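Local atomic coordinates of YfnB (PDB entry 3ED5), a protein that probably acts as a phosphohydrolase of the HAD-like superfamily, perhaps releasing phosphate from nucleoside 5'-monophosphates, although its natural substrate is not established. Residues A[129-132]-A[133-137]; A[162-165]-A[166-170]; A[225-229]-A[230-234]. All blocks are in the same frame, centred on the assembly; numbering follows the deposited sequence.

In the fold
The three contacts are local ones, each made along a helix or round its end, and they follow one another in the chain around the parallel sheet of the Rossmann-like HAD core. Contact 1 (129-137) sits nearest the active site: the side chain of Q132 is about 6 Å from that of D13, the nucleophile by similarity. In contact 2 (162-170), Y163 comes within about 8 Å of D13, and in contact 3 (225-234) L226 lies about 11 Å from it, both distances again between side chains. The contacts do not touch one another. Centre to centre, contact 1 is about 21 Å from contact 2, and contact 3 about 27 Å from both.

Contact 1 of 3, residues A[129-132]-A[133-137]; sequences SHTQ and YKRLR. With FMT (formic acid), chain G.
R135 lies along the helix beside T131 and Q132, and its side chain uses both neighbours in turn. CB and CG pass the T131 carbonyl oxygen, CG at 3.4 Å from T131 O, while that oxygen also accepts the helical hydrogen bond from R135 N. One step on, CD rests 3.6 Å from T131 CG2, the branch anti to the backbone N; the other branch, OG1 (chi1 -62°), bonds E99 and R95. The chain then bends at chi3 (62°), which carries the guanidinium across to Q132. NE bonds the carbonyl of G101. NH1 reaches Q132 OE1 at 2.9 Å, a weak, bent bond although the acceptor lies at the guanidinium edge and in its plane. The stronger partner of NH1 is D15, in a salt bridge. Q132 NE2 binds D15 as well, and also T125, so amide and guanidinium together grip the second aspartate of the HAD DxD motif and probably restrict its rotation. On another flank, Y133 lays the edge of its ring by S129, with CD1 3.3 Å from S129 O. R137 NH2 bonds O2 of a formate, probably from the crystallisation liquor, at 2.8 Å. Helix 129-138 is the crossover of a beta-alpha-beta unit between strands 120-125 and 147-150; Y133 and L136 pack on I148 of the latter strand, S129 on V150, and Q132 faces the loop that follows strand 9-12.

Contact 2 of 3, residues A[162-165]-A[166-170]; sequences EYFN and YVFER. With FMT (formic acid), chain K.
E162 and Y166 are joined through the backbone, Y166 N bonding E162 O at a long 3.3 Å. Next in line, Y163 has CG anti to its own N (chi1 168°), and the ring lies so that V167 CG2 comes over one face, 4.1 Å from the ring centroid, in a CH-pi contact. Its other neighbour is F164: Y163 CD2 stands 3.8 Å above the F164 plane, over the ring centre. F164 in turn meets F168 in two ways. Its carbonyl oxygen receives F168 N in a short bond and at the same time lies over the F168 ring, 3.2 Å above its plane and offset toward the rim. F164 CB covers the same ring in a second CH-pi contact, with CZ the nearest ring atom at 3.8 Å from F164 CB. N165 ends the series: its O accepts E169 N, and a water bridges N165 O to E169 OE2. Beyond it, R170 folds back over Y166, one guanidinium face resting on the ring while NH2 bonds Y166 O at 2.8 Å and, weakly, O1 of a formate probably from the crystallisation liquor. Helix 161-169 rides on the edge strand 147-150: V167 of the helix, and R170 just past its end, pack on F149, and Y163 OH bonds the F149 carbonyl. Y163 also touches K158, probably the motif III lysine, and F168 stacks on F174.

Contact 3 of 3, residues A[225-229]-A[230-234]; sequences ELYHI and LNIEN
Y227, with CG anti to its carbonyl carbon (chi1 -66°), and N234, with CG anti to its own N (chi1 -178°), turn a ring and an amide to lie one over the other. The planes are only 14° apart, a stacked pair in which N234 CG is 3.4 Å from Y227 CE2. N234 CB also sits over the ring, 3.7 Å from the Y227 centroid, as a CH-pi contact offset toward the rim. I232 comes in at the edge of the ring, with CD1 3.7 Å from Y227 CD1. The backbone makes this fold-back possible. N231 leaves the helix with positive phi and closes it as a Schellman motif: I232 N bonds Y227 O at 3.0 Å, and N231 N reaches H228 O more weakly. One residue earlier, L230 N bonds L226 O in the ordinary helical way, and L230 CD1 lies beside L226 CB. The chain beyond the cap thus returns along Y227 and masks one face of its ring, an example of how a Schellman C-cap can fold the following residues over an aromatic of the last turn. Helix 226-230 packs on strands 9-12 and 218-220 and against helix 108-116: L226 and L230 reach F12 and L10, I229 leans on I220, L226 and Y227 meet L111, and Y227 OH bonds N114; from the tail, I232 meets L115 and N234 touches N114.

Contact 1 of 3, residues A[129-132]-A[133-137]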
ATOM      1  N   SER A 129      -1.578  -1.788  10.999  1.00 32.18           N
ATOM      2  CA  SER A 129      -1.499  -0.414  11.505  1.00 33.70           C
ATOM      3  C   SER A 129      -0.127  -0.116  12.133  1.00 33.42           C
ATOM      4  O   SER A 129       0.526   0.864  11.771  1.00 33.14           O
ATOM      5  CB  SER A 129      -2.614  -0.123  12.519  1.00 33.64           C
ATOM      6  OG  SER A 129      -2.566   1.266  12.792  1.00 37.07           O
ATOM      7  N   HIS A 130       0.322  -0.997  13.039  1.00 33.36           N
ATOM      8  CA  HIS A 130       1.600  -0.750  13.693  1.00 33.98           C
ATOM      9  C   HIS A 130       2.731  -0.568  12.674  1.00 32.71           C
ATOM     10  O   HIS A 130       3.603   0.297  12.842  1.00 31.93           O
ATOM     11  CB  HIS A 130       1.963  -1.882  14.652  1.00 35.42           C
ATOM     12  CG  HIS A 130       3.160  -1.557  15.472  1.00 39.69           C
ATOM     13  ND1 HIS A 130       4.380  -2.164  15.276  1.00 42.75           N
ATOM     14  CD2 HIS A 130       3.352  -0.614  16.426  1.00 42.97           C
ATOM     15  CE1 HIS A 130       5.262  -1.649  16.113  1.00 44.42           C
ATOM     16  NE2 HIS A 130       4.667  -0.700  16.815  1.00 47.72           N
ATOM     17  N   THR A 131       2.700  -1.396  11.632  1.00 31.57           N
ATOM     18  CA  THR A 131       3.739  -1.422  10.616  1.00 31.17           C
ATOM     19  C   THR A 131       3.755  -0.112   9.826  1.00 31.06           C
ATOM     20  O   THR A 131       4.820   0.464   9.569  1.00 30.75           O
ATOM     21  CB  THR A 131       3.533  -2.595   9.650  1.00 31.50           C
ATOM     22  OG1 THR A 131       3.630  -3.818  10.383  1.00 32.44           O
ATOM     23  CG2 THR A 131       4.619  -2.576   8.550  1.00 32.76           C
ATOM     24  N   GLN A 132       2.568   0.374   9.476  1.00 31.02           N
ATOM     25  CA  GLN A 132       2.483   1.552   8.624  1.00 30.48           C
ATOM     26  C   GLN A 132       2.842   2.801   9.417  1.00 30.26           C
ATOM     27  O   GLN A 132       3.593   3.656   8.914  1.00 30.09           O
ATOM     28  CB  GLN A 132       1.072   1.654   8.014  1.00 30.56           C
ATOM     29  CG  GLN A 132       0.624   0.415   7.131  1.00 31.73           C
ATOM     30  CD  GLN A 132       1.642   0.014   6.061  1.00 33.54           C
ATOM     31  OE1 GLN A 132       2.770  -0.406   6.371  1.00 33.40           O
ATOM     32  NE2 GLN A 132       1.220   0.046   4.808  1.00 31.54           N
ATOM     33  N   TYR A 133       2.338   2.898  10.649  1.00 30.33           N
ATOM     34  CA  TYR A 133       2.673   4.016  11.526  1.00 30.88           C
ATOM     35  C   TYR A 133       4.201   4.079  11.726  1.00 30.74           C
ATOM     36  O   TYR A 133       4.831   5.148  11.598  1.00 30.24           O
ATOM     37  CB  TYR A 133       1.977   3.895  12.889  1.00 30.75           C
ATOM     38  CG  TYR A 133       0.600   4.556  12.920  1.00 35.23           C
ATOM     39  CD1 TYR A 133      -0.497   3.993  12.273  1.00 37.62           C
ATOM     40  CD2 TYR A 133       0.412   5.760  13.598  1.00 40.97           C
ATOM     41  CE1 TYR A 133      -1.781   4.606  12.322  1.00 36.51           C
ATOM     42  CE2 TYR A 133      -0.853   6.386  13.651  1.00 41.35           C
ATOM     43  CZ  TYR A 133      -1.941   5.795  13.019  1.00 40.86           C
ATOM     44  OH  TYR A 133      -3.183   6.421  13.076  1.00 42.09           O
ATOM     45  N   LYS A 134       4.784   2.923  12.025  1.00 30.60           N
ATOM     46  CA  LYS A 134       6.219   2.891  12.304  1.00 30.10           C
ATOM     47  C   LYS A 134       7.067   3.297  11.096  1.00 29.43           C
ATOM     48  O   LYS A 134       7.963   4.156  11.236  1.00 29.84           O
ATOM     49  CB  LYS A 134       6.657   1.512  12.844  1.00 29.98           C
ATOM     50  CG  LYS A 134       8.163   1.454  13.138  1.00 30.11           C
ATOM     51  CD  LYS A 134       8.556   0.106  13.763  1.00 31.19           C
ATOM     52  CE  LYS A 134       9.959   0.119  14.322  1.00 32.05           C
ATOM     53  NZ  LYS A 134      10.977   0.405  13.262  1.00 34.29           N
ATOM     54  N   ARG A 135       6.781   2.727   9.927  1.00 29.05           N
ATOM     55  CA  ARG A 135       7.538   3.037   8.702  1.00 29.60           C
ATOM     56  C   ARG A 135       7.320   4.491   8.246  1.00 30.14           C
ATOM     57  O   ARG A 135       8.273   5.155   7.800  1.00 29.29           O
ATOM     58  CB  ARG A 135       7.205   2.032   7.597  1.00 30.08           C
ATOM     59  CG  ARG A 135       7.779   0.624   7.958  1.00 30.20           C
ATOM     60  CD  ARG A 135       7.167  -0.430   7.068  1.00 29.38           C
ATOM     61  NE  ARG A 135       7.489  -0.189   5.640  1.00 31.38           N
ATOM     62  CZ  ARG A 135       6.604  -0.126   4.643  1.00 31.38           C
ATOM     63  NH1 ARG A 135       5.291  -0.267   4.860  1.00 30.92           N
ATOM     64  NH2 ARG A 135       7.050   0.065   3.402  1.00 32.49           N
ATOM     65  N   LEU A 136       6.100   5.010   8.412  1.00 30.24           N
ATOM     66  CA  LEU A 136       5.892   6.425   8.121  1.00 30.57           C
ATOM     67  C   LEU A 136       6.662   7.324   9.091  1.00 30.63           C
ATOM     68  O   LEU A 136       7.158   8.405   8.686  1.00 31.57           O
ATOM     69  CB  LEU A 136       4.388   6.793   8.151  1.00 30.14           C
ATOM     70  CG  LEU A 136       3.591   6.207   6.986  1.00 30.08           C
ATOM     71  CD1 LEU A 136       2.087   6.328   7.293  1.00 33.11           C
ATOM     72  CD2 LEU A 136       3.954   6.829   5.619  1.00 33.81           C
ATOM     73  N   ARG A 137       6.719   6.947  10.362  1.00 30.19           N
ATOM     74  CA  ARG A 137       7.485   7.750  11.330  1.00 31.19           C
ATOM     75  C   ARG A 137       8.983   7.716  11.004  1.00 30.49           C
ATOM     76  O   ARG A 137       9.646   8.752  10.983  1.00 30.42           O
ATOM     77  CB  ARG A 137       7.253   7.293  12.767  1.00 31.71           C
ATOM     78  CG  ARG A 137       5.912   7.722  13.328  1.00 34.25           C
ATOM     79  CD  ARG A 137       5.881   7.572  14.854  1.00 40.32           C
ATOM     80  NE  ARG A 137       4.643   8.130  15.404  1.00 44.06           N
ATOM     81  CZ  ARG A 137       3.590   7.405  15.788  1.00 45.90           C
ATOM     82  NH1 ARG A 137       2.520   8.018  16.258  1.00 48.87           N
ATOM     83  NH2 ARG A 137       3.601   6.074  15.711  1.00 47.88           N
TER
HETATM   84  C   FMT G 241       6.412   4.127  16.448  1.00 46.58           C
HETATM   85  O1  FMT G 241       6.380   4.974  17.361  1.00 47.09           O
HETATM   86  O2  FMT G 241       5.607   4.079  15.511  1.00 45.13           O

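Contact 2 of 3, residues A[162-165]-A[166-170]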
ATOM      1  N   GLU A 162     -17.491   0.273   1.616  1.00 32.22           N
ATOM      2  CA  GLU A 162     -17.668   0.618   3.031  1.00 31.74           C
ATOM      3  C   GLU A 162     -16.378   1.079   3.731  1.00 31.54           C
ATOM      4  O   GLU A 162     -16.410   1.809   4.722  1.00 31.11           O
ATOM      5  CB  GLU A 162     -18.364  -0.506   3.787  1.00 32.34           C
ATOM      6  CG  GLU A 162     -19.757  -0.913   3.213  1.00 33.90           C
ATOM      7  CD  GLU A 162     -19.698  -1.986   2.101  1.00 41.27           C
ATOM      8  OE1 GLU A 162     -18.616  -2.236   1.502  1.00 41.52           O
ATOM      9  OE2 GLU A 162     -20.766  -2.619   1.828  1.00 46.21           O
ATOM     10  N   TYR A 163     -15.227   0.625   3.254  1.00 32.83           N
ATOM     11  CA  TYR A 163     -13.988   1.210   3.753  1.00 32.45           C
ATOM     12  C   TYR A 163     -13.955   2.735   3.429  1.00 32.55           C
ATOM     13  O   TYR A 163     -13.662   3.585   4.285  1.00 32.14           O
ATOM     14  CB  TYR A 163     -12.754   0.502   3.172  1.00 31.46           C
ATOM     15  CG  TYR A 163     -11.487   1.274   3.449  1.00 31.24           C
ATOM     16  CD1 TYR A 163     -10.792   1.099   4.654  1.00 31.95           C
ATOM     17  CD2 TYR A 163     -11.004   2.226   2.526  1.00 31.94           C
ATOM     18  CE1 TYR A 163      -9.607   1.835   4.928  1.00 32.03           C
ATOM     19  CE2 TYR A 163      -9.837   2.984   2.792  1.00 32.29           C
ATOM     20  CZ  TYR A 163      -9.159   2.789   3.993  1.00 32.55           C
ATOM     21  OH  TYR A 163      -8.007   3.506   4.251  1.00 33.20           O
ATOM     22  N   PHE A 164     -14.255   3.075   2.188  1.00 32.45           N
ATOM     23  CA  PHE A 164     -14.237   4.494   1.822  1.00 32.16           C
ATOM     24  C   PHE A 164     -15.292   5.308   2.549  1.00 32.27           C
ATOM     25  O   PHE A 164     -15.027   6.437   2.919  1.00 33.02           O
ATOM     26  CB  PHE A 164     -14.292   4.657   0.314  1.00 31.74           C
ATOM     27  CG  PHE A 164     -13.021   4.214  -0.336  1.00 33.31           C
ATOM     28  CD1 PHE A 164     -11.901   5.044  -0.305  1.00 34.09           C
ATOM     29  CD2 PHE A 164     -12.908   2.941  -0.890  1.00 33.14           C
ATOM     30  CE1 PHE A 164     -10.679   4.626  -0.848  1.00 37.35           C
ATOM     31  CE2 PHE A 164     -11.688   2.516  -1.440  1.00 34.18           C
ATOM     32  CZ  PHE A 164     -10.581   3.369  -1.430  1.00 35.08           C
ATOM     33  N   ASN A 165     -16.447   4.708   2.823  1.00 32.76           N
ATOM     34  CA  ASN A 165     -17.481   5.446   3.590  1.00 31.05           C
ATOM     35  C   ASN A 165     -16.922   5.878   4.929  1.00 31.87           C
ATOM     36  O   ASN A 165     -17.188   6.988   5.418  1.00 31.35           O
ATOM     37  CB  ASN A 165     -18.721   4.593   3.885  1.00 31.29           C
ATOM     38  CG  ASN A 165     -19.541   4.273   2.657  1.00 31.79           C
ATOM     39  OD1 ASN A 165     -19.392   4.894   1.589  1.00 32.78           O
ATOM     40  ND2 ASN A 165     -20.433   3.300   2.802  1.00 30.37           N
ATOM     41  N   TYR A 166     -16.185   4.960   5.557  1.00 31.70           N
ATOM     42  CA  TYR A 166     -15.576   5.195   6.848  1.00 32.45           C
ATOM     43  C   TYR A 166     -14.605   6.388   6.801  1.00 32.03           C
ATOM     44  O   TYR A 166     -14.656   7.295   7.667  1.00 32.17           O
ATOM     45  CB  TYR A 166     -14.841   3.902   7.304  1.00 31.92           C
ATOM     46  CG  TYR A 166     -14.132   4.038   8.631  1.00 34.45           C
ATOM     47  CD1 TYR A 166     -14.678   3.487   9.794  1.00 37.86           C
ATOM     48  CD2 TYR A 166     -12.886   4.672   8.714  1.00 36.35           C
ATOM     49  CE1 TYR A 166     -14.007   3.619  11.028  1.00 39.48           C
ATOM     50  CE2 TYR A 166     -12.226   4.811   9.918  1.00 35.81           C
ATOM     51  CZ  TYR A 166     -12.784   4.286  11.060  1.00 38.89           C
ATOM     52  OH  TYR A 166     -12.105   4.427  12.254  1.00 45.62           O
ATOM     53  N   VAL A 167     -13.764   6.398   5.769  1.00 31.11           N
ATOM     54  CA  VAL A 167     -12.791   7.479   5.543  1.00 31.23           C
ATOM     55  C   VAL A 167     -13.529   8.803   5.305  1.00 30.82           C
ATOM     56  O   VAL A 167     -13.195   9.833   5.918  1.00 31.28           O
ATOM     57  CB  VAL A 167     -11.944   7.188   4.322  1.00 31.96           C
ATOM     58  CG1 VAL A 167     -11.021   8.387   3.951  1.00 31.60           C
ATOM     59  CG2 VAL A 167     -11.101   5.926   4.593  1.00 30.47           C
ATOM     60  N   PHE A 168     -14.505   8.764   4.416  1.00 31.77           N
ATOM     61  CA  PHE A 168     -15.222  10.028   4.049  1.00 31.53           C
ATOM     62  C   PHE A 168     -15.932  10.682   5.225  1.00 33.97           C
ATOM     63  O   PHE A 168     -15.972  11.916   5.329  1.00 32.78           O
ATOM     64  CB  PHE A 168     -16.213   9.797   2.905  1.00 31.55           C
ATOM     65  CG  PHE A 168     -15.584   9.271   1.636  1.00 31.07           C
ATOM     66  CD1 PHE A 168     -14.202   9.323   1.435  1.00 31.41           C
ATOM     67  CD2 PHE A 168     -16.401   8.746   0.633  1.00 31.47           C
ATOM     68  CE1 PHE A 168     -13.628   8.863   0.244  1.00 33.04           C
ATOM     69  CE2 PHE A 168     -15.842   8.271  -0.570  1.00 34.67           C
ATOM     70  CZ  PHE A 168     -14.447   8.323  -0.757  1.00 32.50           C
ATOM     71  N   GLU A 169     -16.497   9.860   6.111  1.00 34.24           N
ATOM     72  CA  GLU A 169     -17.203  10.390   7.279  1.00 35.24           C
ATOM     73  C   GLU A 169     -16.232  11.108   8.219  1.00 34.82           C
ATOM     74  O   GLU A 169     -16.633  11.870   9.054  1.00 34.59           O
ATOM     75  CB  GLU A 169     -17.918   9.251   8.014  1.00 36.32           C
ATOM     76  CG  GLU A 169     -19.137   8.693   7.295  1.00 40.40           C
ATOM     77  CD  GLU A 169     -20.228   9.750   7.017  1.00 44.09           C
ATOM     78  OE1 GLU A 169     -20.678  10.434   7.960  1.00 47.72           O
ATOM     79  OE2 GLU A 169     -20.631   9.902   5.834  1.00 45.01           O
ATOM     80  N   ARG A 170     -14.937  10.832   8.084  1.00 34.87           N
ATOM     81  CA  ARG A 170     -13.926  11.341   9.006  1.00 34.46           C
ATOM     82  C   ARG A 170     -13.025  12.434   8.403  1.00 35.23           C
ATOM     83  O   ARG A 170     -12.052  12.854   9.032  1.00 36.22           O
ATOM     84  CB  ARG A 170     -13.110  10.161   9.563  1.00 35.90           C
ATOM     85  CG  ARG A 170     -13.928   9.367  10.580  1.00 35.80           C
ATOM     86  CD  ARG A 170     -13.387   7.917  10.720  1.00 38.51           C
ATOM     87  NE  ARG A 170     -14.231   7.189  11.674  1.00 39.00           N
ATOM     88  CZ  ARG A 170     -15.394   6.631  11.367  1.00 40.14           C
ATOM     89  NH1 ARG A 170     -16.097   6.006  12.312  1.00 42.99           N
ATOM     90  NH2 ARG A 170     -15.872   6.699  10.122  1.00 38.29           N
TER
HETATM   91  C   FMT K 245     -18.783   4.278   9.592  1.00 52.68           C
HETATM   92  O1  FMT K 245     -18.758   5.357   8.980  1.00 52.74           O
HETATM   93  O2  FMT K 245     -18.717   4.156  10.826  1.00 52.40           O
HETATM   94  O   HOH W   1     -19.602   8.020   4.348  1.00 44.40           O

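Contact 3 of 3, residues A[225-229]-A[230-234]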
ATOM      1  N   GLU A 225       5.457  13.659 -11.413  1.00 33.72           N
ATOM      2  CA  GLU A 225       4.437  13.937 -12.438  1.00 33.01           C
ATOM      3  C   GLU A 225       3.142  14.492 -11.811  1.00 33.05           C
ATOM      4  O   GLU A 225       2.295  15.017 -12.530  1.00 33.40           O
ATOM      5  CB  GLU A 225       4.127  12.689 -13.259  1.00 33.70           C
ATOM      6  CG  GLU A 225       5.325  12.187 -14.077  1.00 34.56           C
ATOM      7  CD  GLU A 225       4.991  10.875 -14.757  1.00 38.40           C
ATOM      8  OE1 GLU A 225       3.936  10.793 -15.390  1.00 43.06           O
ATOM      9  OE2 GLU A 225       5.750   9.913 -14.624  1.00 41.76           O
ATOM     10  N   LEU A 226       2.978  14.366 -10.490  1.00 32.36           N
ATOM     11  CA  LEU A 226       1.808  14.925  -9.819  1.00 32.46           C
ATOM     12  C   LEU A 226       1.741  16.443  -9.840  1.00 32.63           C
ATOM     13  O   LEU A 226       0.639  16.990  -9.770  1.00 32.92           O
ATOM     14  CB  LEU A 226       1.690  14.442  -8.382  1.00 32.76           C
ATOM     15  CG  LEU A 226       1.090  13.050  -8.241  1.00 32.84           C
ATOM     16  CD1 LEU A 226       1.297  12.600  -6.784  1.00 35.73           C
ATOM     17  CD2 LEU A 226      -0.416  12.982  -8.623  1.00 31.94           C
ATOM     18  N   TYR A 227       2.893  17.120  -9.928  1.00 32.07           N
ATOM     19  CA  TYR A 227       2.882  18.602  -9.967  1.00 32.75           C
ATOM     20  C   TYR A 227       2.009  19.096 -11.112  1.00 31.88           C
ATOM     21  O   TYR A 227       1.150  19.978 -10.935  1.00 32.63           O
ATOM     22  CB  TYR A 227       4.295  19.186 -10.051  1.00 32.27           C
ATOM     23  CG  TYR A 227       5.089  18.915  -8.799  1.00 34.22           C
ATOM     24  CD1 TYR A 227       4.664  19.422  -7.567  1.00 36.42           C
ATOM     25  CD2 TYR A 227       6.268  18.163  -8.841  1.00 35.46           C
ATOM     26  CE1 TYR A 227       5.374  19.171  -6.392  1.00 38.55           C
ATOM     27  CE2 TYR A 227       7.003  17.908  -7.670  1.00 37.43           C
ATOM     28  CZ  TYR A 227       6.545  18.435  -6.446  1.00 38.39           C
ATOM     29  OH  TYR A 227       7.228  18.194  -5.279  1.00 39.53           O
ATOM     30  N   HIS A 228       2.209  18.526 -12.297  1.00 30.84           N
ATOM     31  CA  HIS A 228       1.406  18.938 -13.435  1.00 30.18           C
ATOM     32  C   HIS A 228      -0.055  18.526 -13.326  1.00 29.69           C
ATOM     33  O   HIS A 228      -0.920  19.304 -13.679  1.00 31.17           O
ATOM     34  CB  HIS A 228       2.025  18.446 -14.759  1.00 30.11           C
ATOM     35  CG  HIS A 228       3.220  19.241 -15.173  1.00 30.25           C
ATOM     36  ND1 HIS A 228       4.135  18.784 -16.097  1.00 29.59           N
ATOM     37  CD2 HIS A 228       3.672  20.450 -14.757  1.00 30.59           C
ATOM     38  CE1 HIS A 228       5.068  19.701 -16.276  1.00 30.18           C
ATOM     39  NE2 HIS A 228       4.815  20.719 -15.473  1.00 32.65           N
ATOM     40  N   ILE A 229      -0.321  17.314 -12.850  1.00 29.93           N
ATOM     41  CA  ILE A 229      -1.711  16.833 -12.715  1.00 30.06           C
ATOM     42  C   ILE A 229      -2.479  17.697 -11.717  1.00 30.25           C
ATOM     43  O   ILE A 229      -3.679  18.002 -11.922  1.00 30.77           O
ATOM     44  CB  ILE A 229      -1.711  15.334 -12.319  1.00 29.69           C
ATOM     45  CG1 ILE A 229      -1.357  14.504 -13.582  1.00 30.84           C
ATOM     46  CG2 ILE A 229      -3.042  14.860 -11.728  1.00 30.99           C
ATOM     47  CD1 ILE A 229      -0.915  13.088 -13.230  1.00 33.92           C
ATOM     48  N   LEU A 230      -1.777  18.123 -10.674  1.00 30.67           N
ATOM     49  CA  LEU A 230      -2.398  18.926  -9.603  1.00 31.97           C
ATOM     50  C   LEU A 230      -2.355  20.418  -9.935  1.00 33.11           C
ATOM     51  O   LEU A 230      -2.940  21.241  -9.193  1.00 33.06           O
ATOM     52  CB  LEU A 230      -1.685  18.650  -8.277  1.00 31.89           C
ATOM     53  CG  LEU A 230      -1.821  17.204  -7.785  1.00 33.10           C
ATOM     54  CD1 LEU A 230      -1.000  17.039  -6.503  1.00 36.14           C
ATOM     55  CD2 LEU A 230      -3.286  16.809  -7.541  1.00 33.96           C
ATOM     56  N   ASN A 231      -1.656  20.758 -11.031  1.00 33.06           N
ATOM     57  CA  ASN A 231      -1.455  22.134 -11.476  1.00 35.65           C
ATOM     58  C   ASN A 231      -0.889  23.025 -10.371  1.00 38.29           C
ATOM     59  O   ASN A 231      -1.452  24.074 -10.047  1.00 37.38           O
ATOM     60  CB  ASN A 231      -2.744  22.744 -12.056  1.00 35.40           C
ATOM     61  CG  ASN A 231      -2.495  24.080 -12.741  1.00 35.97           C
ATOM     62  OD1 ASN A 231      -1.386  24.345 -13.221  1.00 35.20           O
ATOM     63  ND2 ASN A 231      -3.517  24.931 -12.770  1.00 35.75           N
ATOM     64  N   ILE A 232       0.206  22.576  -9.780  1.00 40.59           N
ATOM     65  CA  ILE A 232       0.963  23.402  -8.838  1.00 44.60           C
ATOM     66  C   ILE A 232       2.434  23.382  -9.244  1.00 47.28           C
ATOM     67  O   ILE A 232       2.921  22.377  -9.774  1.00 46.94           O
ATOM     68  CB  ILE A 232       0.813  22.940  -7.353  1.00 44.48           C
ATOM     69  CG1 ILE A 232       1.304  21.510  -7.144  1.00 45.16           C
ATOM     70  CG2 ILE A 232      -0.627  23.095  -6.843  1.00 44.46           C
ATOM     71  CD1 ILE A 232       2.004  21.356  -5.825  1.00 47.89           C
ATOM     72  N   GLU A 233       3.140  24.485  -9.001  1.00 50.21           N
ATOM     73  CA  GLU A 233       4.574  24.570  -9.318  1.00 53.49           C
ATOM     74  C   GLU A 233       5.444  23.799  -8.327  1.00 54.94           C
ATOM     75  O   GLU A 233       5.262  23.905  -7.110  1.00 55.47           O
ATOM     76  CB  GLU A 233       5.024  26.023  -9.365  1.00 53.43           C
ATOM     77  CG  GLU A 233       4.020  26.917 -10.052  1.00 56.85           C
ATOM     78  CD  GLU A 233       4.651  28.149 -10.637  1.00 60.83           C
ATOM     79  OE1 GLU A 233       5.164  28.993  -9.860  1.00 61.88           O
ATOM     80  OE2 GLU A 233       4.626  28.270 -11.883  1.00 63.11           O
ATOM     81  N   ASN A 234       6.393  23.034  -8.858  1.00 56.73           N
ATOM     82  CA  ASN A 234       7.360  22.312  -8.036  1.00 58.40           C
ATOM     83  C   ASN A 234       8.328  23.261  -7.325  1.00 59.59           C
ATOM     84  O   ASN A 234       8.801  24.242  -7.918  1.00 60.05           O
ATOM     85  CB  ASN A 234       8.136  21.315  -8.904  1.00 58.70           C
ATOM     86  CG  ASN A 234       9.143  20.474  -8.102  1.00 60.02           C
ATOM     87  OD1 ASN A 234       9.299  20.633  -6.884  1.00 60.92           O
ATOM     88  ND2 ASN A 234       9.826  19.569  -8.798  1.00 60.77           N
TER